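Local coordinates for protein OBCA, Oxalate Biosynthetic Component A (Burkholderia glumae, PDB 4NNC) that belongs to a bacterial biosynthetic system and carries a TIM-barrel region of the beta-keto acid cleavage enzyme family, at residues L274-S279 / S304-A309; T343-E348 / L367-P372. One frame throughout, in Å; residues are numbered along the deposited sequence.

Interaction 1 of 2, residues L274-S279 / S304-A309; sequences LNLSTS and SAPEVA. With 2KQ ((3S)-3-[2-[3-[[(2R)-4-[[[(2R,3S,4R,5R)-5-(6-aminopurin-9-yl)-4-oxidanyl-3-phosphonooxy-oxolan-2-yl]methoxy-oxidanyl-phosphoryl]oxy-oxidanyl-phosphoryl]oxy-3,3-dimethyl-2-oxidanyl-butanoyl]amino]propanoylamino]ethylsulfanyl]-3-oxidanyl-butanoic acid), chain D; OXL (oxalate ion), chain C.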
ATOM      1  N   LEU A 274      -0.571  14.480 -11.761  1.00 25.07           N
ATOM      2  CA  LEU A 274      -0.073  13.115 -11.797  1.00 22.99           C
ATOM      3  C   LEU A 274       1.395  13.110 -11.339  1.00 24.53           C
ATOM      4  O   LEU A 274       2.186  14.001 -11.699  1.00 19.41           O
ATOM      5  CB  LEU A 274      -0.258  12.506 -13.199  1.00 23.77           C
ATOM      6  CG  LEU A 274      -1.730  12.356 -13.641  1.00 27.89           C
ATOM      7  CD1 LEU A 274      -1.915  11.544 -14.922  1.00 26.51           C
ATOM      8  CD2 LEU A 274      -2.554  11.734 -12.529  1.00 28.87           C
ATOM      9  N   ASN A 275       1.732  12.125 -10.512  1.00 22.96           N
ATOM     10  CA  ASN A 275       3.064  11.983  -9.946  1.00 21.14           C
ATOM     11  C   ASN A 275       3.464  10.542 -10.262  1.00 23.48           C
ATOM     12  O   ASN A 275       2.990   9.598  -9.625  1.00 20.60           O
ATOM     13  CB  ASN A 275       3.005  12.264  -8.432  1.00 21.27           C
ATOM     14  CG  ASN A 275       4.293  11.881  -7.684  1.00 25.30           C
ATOM     15  OD1 ASN A 275       5.109  11.079  -8.164  1.00 23.69           O
ATOM     16  ND2 ASN A 275       4.454  12.433  -6.476  1.00 23.04           N
ATOM     17  N   LEU A 276       4.324  10.365 -11.256  1.00 21.51           N
ATOM     18  CA  LEU A 276       4.598   9.018 -11.746  1.00 22.64           C
ATOM     19  C   LEU A 276       5.807   8.416 -11.049  1.00 22.99           C
ATOM     20  O   LEU A 276       6.863   9.053 -10.974  1.00 21.49           O
ATOM     21  CB  LEU A 276       4.814   9.026 -13.258  1.00 21.61           C
ATOM     22  CG  LEU A 276       3.569   8.749 -14.110  1.00 31.38           C
ATOM     23  CD1 LEU A 276       2.322   9.470 -13.590  1.00 22.52           C
ATOM     24  CD2 LEU A 276       3.823   9.072 -15.585  1.00 19.20           C
ATOM     25  N   SER A 277       5.641   7.198 -10.529  1.00 19.90           N
ATOM     26  CA  SER A 277       6.762   6.470  -9.952  1.00 19.87           C
ATOM     27  C   SER A 277       7.773   6.085 -11.034  1.00 20.70           C
ATOM     28  O   SER A 277       7.406   5.560 -12.096  1.00 21.46           O
ATOM     29  CB  SER A 277       6.290   5.219  -9.208  1.00 17.80           C
ATOM     30  OG  SER A 277       7.396   4.536  -8.641  1.00 21.47           O
ATOM     31  N   THR A 278       9.041   6.367 -10.752  1.00 21.28           N
ATOM     32  CA  THR A 278      10.170   5.965 -11.592  1.00 21.72           C
ATOM     33  C   THR A 278      10.964   4.830 -10.932  1.00 22.77           C
ATOM     34  O   THR A 278      12.040   4.443 -11.405  1.00 23.45           O
ATOM     35  CB  THR A 278      11.136   7.115 -11.754  1.00 19.17           C
ATOM     36  OG1 THR A 278      11.592   7.500 -10.449  1.00 21.52           O
ATOM     37  CG2 THR A 278      10.447   8.302 -12.413  1.00 17.34           C
ATOM     38  N   SER A 279      10.436   4.309  -9.832  1.00 21.98           N
ATOM     39  CA  SER A 279      11.110   3.246  -9.092  1.00 26.93           C
ATOM     40  C   SER A 279      11.140   1.934  -9.870  1.00 25.98           C
ATOM     41  O   SER A 279      10.219   1.637 -10.632  1.00 30.63           O
ATOM     42  CB  SER A 279      10.397   3.022  -7.760  1.00 26.10           C
ATOM     43  OG  SER A 279      10.351   1.645  -7.471  1.00 32.03           O
ATOM     44  N   SER A 304       0.625  17.887 -22.345  1.00 35.82           N
ATOM     45  CA  SER A 304       1.589  18.095 -21.267  1.00 37.91           C
ATOM     46  C   SER A 304       2.377  16.832 -20.956  1.00 33.74           C
ATOM     47  O   SER A 304       1.950  15.730 -21.304  1.00 29.74           O
ATOM     48  CB  SER A 304       0.865  18.557 -20.000  1.00 32.44           C
ATOM     49  OG  SER A 304       1.789  19.071 -19.063  1.00 42.36           O
ATOM     50  N   ALA A 305       3.522  16.996 -20.294  1.00 30.28           N
ATOM     51  CA  ALA A 305       4.210  15.866 -19.677  1.00 27.53           C
ATOM     52  C   ALA A 305       3.590  15.679 -18.289  1.00 27.15           C
ATOM     53  O   ALA A 305       2.836  16.542 -17.835  1.00 22.83           O
ATOM     54  CB  ALA A 305       5.695  16.134 -19.573  1.00 26.37           C
ATOM     55  N   PRO A 306       3.877  14.548 -17.614  1.00 26.93           N
ATOM     56  CA  PRO A 306       3.298  14.442 -16.267  1.00 24.83           C
ATOM     57  C   PRO A 306       3.847  15.567 -15.388  1.00 28.56           C
ATOM     58  O   PRO A 306       5.009  15.970 -15.563  1.00 23.53           O
ATOM     59  CB  PRO A 306       3.816  13.093 -15.766  1.00 26.84           C
ATOM     60  CG  PRO A 306       4.163  12.306 -17.029  1.00 28.34           C
ATOM     61  CD  PRO A 306       4.656  13.351 -17.991  1.00 26.42           C
ATOM     62  N   GLU A 307       3.028  16.083 -14.479  1.00 24.54           N
ATOM     63  CA  GLU A 307       3.447  17.226 -13.675  1.00 27.41           C
ATOM     64  C   GLU A 307       4.642  16.882 -12.792  1.00 25.04           C
ATOM     65  O   GLU A 307       5.590  17.663 -12.695  1.00 23.28           O
ATOM     66  CB  GLU A 307       2.291  17.732 -12.796  1.00 27.12           C
ATOM     67  CG  GLU A 307       1.192  18.493 -13.539  1.00 29.22           C
ATOM     68  CD  GLU A 307       0.236  17.585 -14.289  1.00 27.72           C
ATOM     69  OE1 GLU A 307       0.279  16.337 -14.098  1.00 25.53           O
ATOM     70  OE2 GLU A 307      -0.567  18.130 -15.077  1.00 32.02           O
ATOM     71  N   VAL A 308       4.574  15.713 -12.150  1.00 24.91           N
ATOM     72  CA  VAL A 308       5.542  15.298 -11.129  1.00 21.89           C
ATOM     73  C   VAL A 308       6.050  13.861 -11.381  1.00 21.50           C
ATOM     74  O   VAL A 308       5.337  13.030 -11.963  1.00 21.73           O
ATOM     75  CB  VAL A 308       4.916  15.443  -9.698  1.00 22.56           C
ATOM     76  CG1 VAL A 308       5.874  14.977  -8.593  1.00 20.79           C
ATOM     77  CG2 VAL A 308       4.517  16.892  -9.432  1.00 20.49           C
ATOM     78  N   ALA A 309       7.294  13.581 -10.979  1.00 20.79           N
ATOM     79  CA  ALA A 309       7.812  12.220 -10.968  1.00 21.28           C
ATOM     80  C   ALA A 309       8.775  12.009  -9.787  1.00 23.42           C
ATOM     81  O   ALA A 309       9.512  12.913  -9.392  1.00 18.24           O
ATOM     82  CB  ALA A 309       8.491  11.895 -12.277  1.00 19.58           C
TER
HETATM   83  C01 2KQ D 603       2.594  -3.955   2.132  1.00 34.20           C
HETATM   84  C02 2KQ D 603       1.773  -2.940   2.944  1.00 42.41           C
HETATM   85  C03 2KQ D 603       1.157  -1.824   1.963  1.00 27.84           C
HETATM   86  C04 2KQ D 603       0.662  -3.703   3.676  1.00 38.15           C
HETATM   87  O05 2KQ D 603      -0.081  -2.777   4.435  1.00 43.72           O
HETATM   88  P06 2KQ D 603      -0.869  -3.246   5.739  1.00 46.22           P
HETATM   89  O07 2KQ D 603      -1.992  -2.258   6.003  1.00 34.78           O
HETATM   90  O08 2KQ D 603      -1.473  -4.625   5.537  1.00 51.65           O
HETATM   91  O09 2KQ D 603       0.147  -3.229   6.964  1.00 60.62           O
HETATM   92  P10 2KQ D 603       1.090  -4.423   7.478  1.00 58.78           P
HETATM   93  O11 2KQ D 603       2.120  -3.884   8.431  1.00 56.93           O
HETATM   94  O12 2KQ D 603       1.810  -5.033   6.299  1.00 65.60           O
HETATM   95  O13 2KQ D 603       0.209  -5.546   8.213  1.00 61.65           O
HETATM   96  C14 2KQ D 603       0.833  -6.762   8.656  1.00 68.30           C
HETATM   97  C15 2KQ D 603      -0.040  -7.473   9.601  1.00 73.34           C
HETATM   98  O16 2KQ D 603      -0.562  -6.556  10.646  1.00 66.40           O
HETATM   99  C17 2KQ D 603      -1.988  -6.494  10.504  1.00 62.20           C
HETATM  100  N18 2KQ D 603      -2.383  -5.137  10.661  1.00 59.08           N
HETATM  101  C19 2KQ D 603      -2.310  -4.153   9.747  1.00 58.19           C
HETATM  102  N20 2KQ D 603      -2.768  -3.004  10.294  1.00 52.03           N
HETATM  103  C21 2KQ D 603      -3.137  -3.253  11.579  1.00 55.44           C
HETATM  104  C22 2KQ D 603      -3.674  -2.473  12.623  1.00 52.41           C
HETATM  105  N23 2KQ D 603      -3.947  -1.055  12.434  1.00 47.56           N
HETATM  106  N24 2KQ D 603      -3.927  -3.062  13.806  1.00 56.66           N
HETATM  107  C25 2KQ D 603      -3.661  -4.378  13.993  1.00 56.38           C
HETATM  108  N26 2KQ D 603      -3.160  -5.152  13.019  1.00 56.04           N
HETATM  109  C27 2KQ D 603      -2.890  -4.600  11.807  1.00 60.39           C
HETATM  110  C28 2KQ D 603      -2.318  -7.065   9.187  1.00 68.78           C
HETATM  111  O29 2KQ D 603      -3.575  -7.743   9.207  1.00 67.87           O
HETATM  112  C30 2KQ D 603      -1.249  -8.044   8.932  1.00 77.42           C
HETATM  113  O31 2KQ D 603      -1.599  -9.308   9.535  1.00 84.55           O
HETATM  114  P32 2KQ D 603      -0.528 -10.551   9.529  1.00 95.73           P
HETATM  115  O33 2KQ D 603       0.703 -10.223  10.386  1.00 86.83           O
HETATM  116  O34 2KQ D 603      -1.189 -11.812  10.049  1.00 87.88           O
HETATM  117  O35 2KQ D 603      -0.086 -10.785   8.109  1.00 87.98           O
HETATM  118  C36 2KQ D 603       2.681  -2.334   4.063  1.00 45.17           C
HETATM  119  O37 2KQ D 603       3.125  -3.350   4.860  1.00 48.95           O
HETATM  120  C38 2KQ D 603       3.911  -1.558   3.562  1.00 45.51           C
HETATM  121  O39 2KQ D 603       4.888  -2.111   3.067  1.00 44.60           O
HETATM  122  N40 2KQ D 603       3.927  -0.112   3.732  1.00 39.61           N
HETATM  123  C41 2KQ D 603       5.095   0.576   3.295  1.00 37.69           C
HETATM  124  C42 2KQ D 603       4.927   1.077   1.865  1.00 36.14           C
HETATM  125  C43 2KQ D 603       6.146   1.860   1.326  1.00 38.77           C
HETATM  126  O44 2KQ D 603       7.287   1.398   1.387  1.00 36.73           O
HETATM  127  N45 2KQ D 603       5.917   3.165   0.769  1.00 33.68           N
HETATM  128  C46 2KQ D 603       7.062   3.873   0.280  1.00 38.88           C
HETATM  129  C47 2KQ D 603       6.834   4.313  -1.149  1.00 38.17           C
HETATM  130  S48 2KQ D 603       8.066   5.491  -1.684  1.00 51.76           S
HETATM  131  C49 2KQ D 603       7.591   6.158  -3.266  1.00 28.49           C
HETATM  132  C50 2KQ D 603       7.200   7.517  -3.010  1.00 34.45           C
HETATM  133  O51 2KQ D 603       6.464   5.483  -3.788  1.00 28.48           O
HETATM  134  C52 2KQ D 603       8.811   6.226  -4.235  1.00 33.52           C
HETATM  135  C53 2KQ D 603       8.609   5.874  -5.677  1.00 29.31           C
HETATM  136  O54 2KQ D 603       7.483   5.485  -6.109  1.00 23.52           O
HETATM  137  O55 2KQ D 603       9.591   5.980  -6.459  1.00 27.52           O
HETATM  138  C1  OXL C 602       9.405   2.006  -4.210  1.00 35.76           C
HETATM  139  C2  OXL C 602       8.282   2.420  -3.349  1.00 39.77           C
HETATM  140  O1  OXL C 602      10.564   2.465  -4.020  1.00 37.17           O
HETATM  141  O2  OXL C 602       8.296   2.136  -2.117  1.00 46.32           O
HETATM  142  O3  OXL C 602       9.149   1.201  -5.142  1.00 39.13           O
HETATM  143  O4  OXL C 602       7.311   3.032  -3.891  1.00 36.85           O
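V308 bonds through both its N-H and its C=O to L274 and L276, the residues flanking N275, in a parallel pairing of strands 273-276 and 308-311. The amide of V308 donates to L274 O (3.0 Å), and V308 O accepts from L276 N (2.9 Å). N275, between the two bonds, adds a CA-H...O contact to V308 O. On its face of the sheet, V308 CG1, held anti to the backbone N (chi1 178°), presses on the N275 amide, 3.6 Å from CG; ND2 of that amide is hydrogen-bonded to E346 and OD1 to H224. On the other face L276 CD2 meets P306 CG at 3.6 Å, the two side chains crossing at about a right angle. Just before strand 308-311, the bent E307 side chain brings OE1 to L274 N (3.1 Å), approached 43° out of the carboxylate plane, while OE2 makes salt bridges to K266 and R520. Beyond the pairing, S277 OG donates to 2KQ O54 and S279 OG to oxalate O3 (each 2.7 Å). The buried carboxylate, its charge probably balanced by K266 and R520, adds a charged acceptor to an ordinary barrel pairing; the chain after L276 carries the ligand-binding serines.

Interaction 2 of 2, residues T343-E348 / L367-P372; sequences TRPEVE and LRTGKP. With 2KQ ((3S)-3-[2-[3-[[(2R)-4-[[[(2R,3S,4R,5R)-5-(6-aminopurin-9-yl)-4-oxidanyl-3-phosphonooxy-oxolan-2-yl]methoxy-oxidanyl-phosphoryl]oxy-oxidanyl-phosphoryl]oxy-3,3-dimethyl-2-oxidanyl-butanoyl]amino]propanoylamino]ethylsulfanyl]-3-oxidanyl-butanoic acid), chain D.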
ATOM      1  N   THR A 343       8.785  18.281 -16.157  1.00 29.18           N
ATOM      2  CA  THR A 343       8.331  17.511 -14.991  1.00 26.22           C
ATOM      3  C   THR A 343       9.093  17.901 -13.702  1.00 25.37           C
ATOM      4  O   THR A 343      10.326  17.971 -13.698  1.00 27.00           O
ATOM      5  CB  THR A 343       8.482  16.000 -15.259  1.00 23.39           C
ATOM      6  OG1 THR A 343       7.676  15.637 -16.387  1.00 22.64           O
ATOM      7  CG2 THR A 343       8.068  15.159 -14.038  1.00 18.85           C
ATOM      8  N   ARG A 344       8.355  18.146 -12.618  1.00 22.12           N
ATOM      9  CA  ARG A 344       8.929  18.515 -11.327  1.00 24.07           C
ATOM     10  C   ARG A 344       9.256  17.238 -10.542  1.00 25.93           C
ATOM     11  O   ARG A 344       8.380  16.392 -10.321  1.00 24.89           O
ATOM     12  CB  ARG A 344       7.930  19.370 -10.528  1.00 25.98           C
ATOM     13  CG  ARG A 344       8.378  19.778  -9.096  1.00 26.50           C
ATOM     14  CD  ARG A 344       9.252  21.030  -9.076  1.00 23.51           C
ATOM     15  NE  ARG A 344       8.711  22.083  -9.934  1.00 28.88           N
ATOM     16  CZ  ARG A 344       7.919  23.073  -9.527  1.00 28.88           C
ATOM     17  NH1 ARG A 344       7.566  23.178  -8.248  1.00 25.06           N
ATOM     18  NH2 ARG A 344       7.470  23.957 -10.411  1.00 28.86           N
ATOM     19  N   PRO A 345      10.525  17.072 -10.148  1.00 21.75           N
ATOM     20  CA  PRO A 345      10.813  15.913  -9.306  1.00 22.40           C
ATOM     21  C   PRO A 345      10.124  16.021  -7.949  1.00 21.94           C
ATOM     22  O   PRO A 345       9.983  17.117  -7.396  1.00 20.20           O
ATOM     23  CB  PRO A 345      12.344  15.968  -9.127  1.00 24.01           C
ATOM     24  CG  PRO A 345      12.751  17.320  -9.523  1.00 24.61           C
ATOM     25  CD  PRO A 345      11.743  17.811 -10.525  1.00 21.56           C
ATOM     26  N   GLU A 346       9.675  14.884  -7.434  1.00 19.86           N
ATOM     27  CA  GLU A 346       9.382  14.769  -6.019  1.00 22.25           C
ATOM     28  C   GLU A 346      10.524  13.975  -5.400  1.00 22.96           C
ATOM     29  O   GLU A 346      10.659  12.764  -5.672  1.00 20.86           O
ATOM     30  CB  GLU A 346       8.070  14.023  -5.768  1.00 20.61           C
ATOM     31  CG  GLU A 346       7.807  13.821  -4.279  1.00 24.67           C
ATOM     32  CD  GLU A 346       6.441  13.226  -3.991  1.00 27.38           C
ATOM     33  OE1 GLU A 346       6.233  12.044  -4.341  1.00 29.42           O
ATOM     34  OE2 GLU A 346       5.582  13.941  -3.412  1.00 21.65           O
ATOM     35  N   VAL A 347      11.347  14.645  -4.590  1.00 19.05           N
ATOM     36  CA  VAL A 347      12.458  13.975  -3.925  1.00 21.21           C
ATOM     37  C   VAL A 347      11.900  12.981  -2.895  1.00 22.60           C
ATOM     38  O   VAL A 347      11.254  13.387  -1.928  1.00 21.57           O
ATOM     39  CB  VAL A 347      13.432  14.988  -3.243  1.00 22.74           C
ATOM     40  CG1 VAL A 347      14.577  14.256  -2.548  1.00 22.31           C
ATOM     41  CG2 VAL A 347      13.996  15.961  -4.269  1.00 18.41           C
ATOM     42  N   GLU A 348      12.125  11.682  -3.111  1.00 20.60           N
ATOM     43  CA  GLU A 348      11.688  10.676  -2.139  1.00 20.01           C
ATOM     44  C   GLU A 348      12.763  10.490  -1.067  1.00 23.89           C
ATOM     45  O   GLU A 348      13.834   9.921  -1.309  1.00 20.41           O
ATOM     46  CB  GLU A 348      11.350   9.344  -2.813  1.00 23.29           C
ATOM     47  CG  GLU A 348      10.460   9.474  -4.065  1.00 19.59           C
ATOM     48  CD  GLU A 348       9.104  10.139  -3.782  1.00 29.69           C
ATOM     49  OE1 GLU A 348       8.611  10.078  -2.626  1.00 28.84           O
ATOM     50  OE2 GLU A 348       8.522  10.730  -4.719  1.00 26.83           O
ATOM     51  N   LEU A 367      17.037  22.986  -7.646  1.00 27.11           N
ATOM     52  CA  LEU A 367      16.553  24.358  -7.821  1.00 26.13           C
ATOM     53  C   LEU A 367      16.195  24.635  -9.284  1.00 29.23           C
ATOM     54  O   LEU A 367      15.201  25.307  -9.572  1.00 31.36           O
ATOM     55  CB  LEU A 367      17.584  25.383  -7.325  1.00 23.86           C
ATOM     56  CG  LEU A 367      17.898  25.358  -5.825  1.00 28.58           C
ATOM     57  CD1 LEU A 367      18.997  26.363  -5.461  1.00 27.02           C
ATOM     58  CD2 LEU A 367      16.659  25.616  -5.004  1.00 23.73           C
ATOM     59  N   ARG A 368      16.993  24.099 -10.208  1.00 25.81           N
ATOM     60  CA  ARG A 368      16.748  24.300 -11.639  1.00 30.88           C
ATOM     61  C   ARG A 368      15.442  23.678 -12.127  1.00 31.32           C
ATOM     62  O   ARG A 368      14.845  24.162 -13.086  1.00 29.68           O
ATOM     63  CB  ARG A 368      17.898  23.734 -12.488  1.00 32.49           C
ATOM     64  CG  ARG A 368      19.231  24.474 -12.386  1.00 36.52           C
ATOM     65  CD  ARG A 368      20.302  23.761 -13.211  1.00 38.64           C
ATOM     66  NE  ARG A 368      20.119  23.997 -14.643  1.00 45.84           N
ATOM     67  CZ  ARG A 368      20.646  23.244 -15.603  1.00 53.48           C
ATOM     68  NH1 ARG A 368      21.392  22.186 -15.290  1.00 50.32           N
ATOM     69  NH2 ARG A 368      20.424  23.550 -16.877  1.00 49.47           N
ATOM     70  N   THR A 369      15.007  22.594 -11.493  1.00 29.78           N
ATOM     71  CA  THR A 369      13.850  21.863 -11.997  1.00 28.21           C
ATOM     72  C   THR A 369      12.557  22.504 -11.525  1.00 30.53           C
ATOM     73  O   THR A 369      11.457  22.055 -11.875  1.00 27.74           O
ATOM     74  CB  THR A 369      13.915  20.346 -11.663  1.00 29.40           C
ATOM     75  OG1 THR A 369      14.366  20.153 -10.312  1.00 30.19           O
ATOM     76  CG2 THR A 369      14.879  19.649 -12.603  1.00 25.92           C
ATOM     77  N   GLY A 370      12.693  23.577 -10.748  1.00 27.39           N
ATOM     78  CA  GLY A 370      11.540  24.379 -10.383  1.00 25.85           C
ATOM     79  C   GLY A 370      11.302  24.506  -8.889  1.00 29.95           C
ATOM     80  O   GLY A 370      11.446  23.536  -8.134  1.00 28.39           O
ATOM     81  N   LYS A 371      10.930  25.711  -8.466  1.00 25.36           N
ATOM     82  CA  LYS A 371      10.594  25.962  -7.073  1.00 29.62           C
ATOM     83  C   LYS A 371       9.078  26.123  -6.949  1.00 30.47           C
ATOM     84  O   LYS A 371       8.436  26.601  -7.883  1.00 33.52           O
ATOM     85  CB  LYS A 371      11.335  27.210  -6.572  1.00 30.79           C
ATOM     86  CG  LYS A 371      12.852  27.102  -6.755  1.00 33.11           C
ATOM     87  CD  LYS A 371      13.500  28.461  -6.938  1.00 38.64           C
ATOM     88  CE  LYS A 371      13.709  29.171  -5.608  1.00 45.10           C
ATOM     89  NZ  LYS A 371      14.570  30.391  -5.755  1.00 52.51           N
ATOM     90  N   PRO A 372       8.494  25.704  -5.811  1.00 26.93           N
ATOM     91  CA  PRO A 372       9.144  25.067  -4.655  1.00 26.89           C
ATOM     92  C   PRO A 372       9.672  23.671  -4.981  1.00 26.24           C
ATOM     93  O   PRO A 372       9.091  22.973  -5.825  1.00 24.51           O
ATOM     94  CB  PRO A 372       8.001  24.938  -3.637  1.00 24.84           C
ATOM     95  CG  PRO A 372       6.765  24.906  -4.461  1.00 22.13           C
ATOM     96  CD  PRO A 372       7.038  25.824  -5.622  1.00 25.10           C
TER
HETATM   97  C01 2KQ D 603       2.594  -3.955   2.132  1.00 34.20           C
HETATM   98  C02 2KQ D 603       1.773  -2.940   2.944  1.00 42.41           C
HETATM   99  C03 2KQ D 603       1.157  -1.824   1.963  1.00 27.84           C
HETATM  100  C04 2KQ D 603       0.662  -3.703   3.676  1.00 38.15           C
HETATM  101  O05 2KQ D 603      -0.081  -2.777   4.435  1.00 43.72           O
HETATM  102  P06 2KQ D 603      -0.869  -3.246   5.739  1.00 46.22           P
HETATM  103  O07 2KQ D 603      -1.992  -2.258   6.003  1.00 34.78           O
HETATM  104  O08 2KQ D 603      -1.473  -4.625   5.537  1.00 51.65           O
HETATM  105  O09 2KQ D 603       0.147  -3.229   6.964  1.00 60.62           O
HETATM  106  P10 2KQ D 603       1.090  -4.423   7.478  1.00 58.78           P
HETATM  107  O11 2KQ D 603       2.120  -3.884   8.431  1.00 56.93           O
HETATM  108  O12 2KQ D 603       1.810  -5.033   6.299  1.00 65.60           O
HETATM  109  O13 2KQ D 603       0.209  -5.546   8.213  1.00 61.65           O
HETATM  110  C14 2KQ D 603       0.833  -6.762   8.656  1.00 68.30           C
HETATM  111  C15 2KQ D 603      -0.040  -7.473   9.601  1.00 73.34           C
HETATM  112  O16 2KQ D 603      -0.562  -6.556  10.646  1.00 66.40           O
HETATM  113  C17 2KQ D 603      -1.988  -6.494  10.504  1.00 62.20           C
HETATM  114  N18 2KQ D 603      -2.383  -5.137  10.661  1.00 59.08           N
HETATM  115  C19 2KQ D 603      -2.310  -4.153   9.747  1.00 58.19           C
HETATM  116  N20 2KQ D 603      -2.768  -3.004  10.294  1.00 52.03           N
HETATM  117  C21 2KQ D 603      -3.137  -3.253  11.579  1.00 55.44           C
HETATM  118  C22 2KQ D 603      -3.674  -2.473  12.623  1.00 52.41           C
HETATM  119  N23 2KQ D 603      -3.947  -1.055  12.434  1.00 47.56           N
HETATM  120  N24 2KQ D 603      -3.927  -3.062  13.806  1.00 56.66           N
HETATM  121  C25 2KQ D 603      -3.661  -4.378  13.993  1.00 56.38           C
HETATM  122  N26 2KQ D 603      -3.160  -5.152  13.019  1.00 56.04           N
HETATM  123  C27 2KQ D 603      -2.890  -4.600  11.807  1.00 60.39           C
HETATM  124  C28 2KQ D 603      -2.318  -7.065   9.187  1.00 68.78           C
HETATM  125  O29 2KQ D 603      -3.575  -7.743   9.207  1.00 67.87           O
HETATM  126  C30 2KQ D 603      -1.249  -8.044   8.932  1.00 77.42           C
HETATM  127  O31 2KQ D 603      -1.599  -9.308   9.535  1.00 84.55           O
HETATM  128  P32 2KQ D 603      -0.528 -10.551   9.529  1.00 95.73           P
HETATM  129  O33 2KQ D 603       0.703 -10.223  10.386  1.00 86.83           O
HETATM  130  O34 2KQ D 603      -1.189 -11.812  10.049  1.00 87.88           O
HETATM  131  O35 2KQ D 603      -0.086 -10.785   8.109  1.00 87.98           O
HETATM  132  C36 2KQ D 603       2.681  -2.334   4.063  1.00 45.17           C
HETATM  133  O37 2KQ D 603       3.125  -3.350   4.860  1.00 48.95           O
HETATM  134  C38 2KQ D 603       3.911  -1.558   3.562  1.00 45.51           C
HETATM  135  O39 2KQ D 603       4.888  -2.111   3.067  1.00 44.60           O
HETATM  136  N40 2KQ D 603       3.927  -0.112   3.732  1.00 39.61           N
HETATM  137  C41 2KQ D 603       5.095   0.576   3.295  1.00 37.69           C
HETATM  138  C42 2KQ D 603       4.927   1.077   1.865  1.00 36.14           C
HETATM  139  C43 2KQ D 603       6.146   1.860   1.326  1.00 38.77           C
HETATM  140  O44 2KQ D 603       7.287   1.398   1.387  1.00 36.73           O
HETATM  141  N45 2KQ D 603       5.917   3.165   0.769  1.00 33.68           N
HETATM  142  C46 2KQ D 603       7.062   3.873   0.280  1.00 38.88           C
HETATM  143  C47 2KQ D 603       6.834   4.313  -1.149  1.00 38.17           C
HETATM  144  S48 2KQ D 603       8.066   5.491  -1.684  1.00 51.76           S
HETATM  145  C49 2KQ D 603       7.591   6.158  -3.266  1.00 28.49           C
HETATM  146  C50 2KQ D 603       7.200   7.517  -3.010  1.00 34.45           C
HETATM  147  O51 2KQ D 603       6.464   5.483  -3.788  1.00 28.48           O
HETATM  148  C52 2KQ D 603       8.811   6.226  -4.235  1.00 33.52           C
HETATM  149  C53 2KQ D 603       8.609   5.874  -5.677  1.00 29.31           C
HETATM  150  O54 2KQ D 603       7.483   5.485  -6.109  1.00 23.52           O
HETATM  151  O55 2KQ D 603       9.591   5.980  -6.459  1.00 27.52           O
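R344 lays its guanidinium flat over a peptide bond: G370 C sits 3.6 Å above the plane of the group, over its centre, with K371 N farther above the same face. The side chain starts with CG anti to the backbone N (chi1 177°), and its bends at chi2 and chi3 bring the guanidinium over the 369-372 turn. Two carbonyls flank the group obliquely, and both bonds to them are weak: R344 NE to T369 O at 3.4 Å and R344 NH1 to P372 O at 2.9 Å, each with an angle of 125° at the hydrogen. G370, the first residue after helix 363-368 to leave helical backbone angles, has a positive phi (122°) suited to glycine, and the cis peptide before P372 belongs to the same turn leading into strand 373-378. Next to the arginine, the P345 ring packs on T369, with P345 CG 3.4 Å from T369 OG1 and P345 CD 3.5 Å from T369 CB; the hydroxyl is bonded to the helix carbonyls of R365 and L366. Between the two segments, the positive group probably gains mostly from the partial negative charge of T369 O and P372 O, with F523 O a further acceptor, for R344 NH2.

In the fold
Both interactions belong to the parallel barrel sheet, where strands 308-311 and 344-349 are neighbours, and their centres lie 11 Å apart. Interaction 1 is wholly buried and joins two adjacent strands, chiefly by backbone bonding; interaction 2 is partly buried, nearer the surface, and ties the start of one strand to the turn that follows a helix, chiefly through one side chain. They meet directly: A309 O probably accepts from E346 N, 2.8 Å away, and N275 ND2 lies 2.8 Å from E346 OE1, a probable side-chain hydrogen bond. Segments 274-279 and 343-348 both run toward 2KQ, S277 bonding it and E348 lying beside it, whereas R344 and T369-P372 lie where strands 344-349 and 373-378 begin, away from E348.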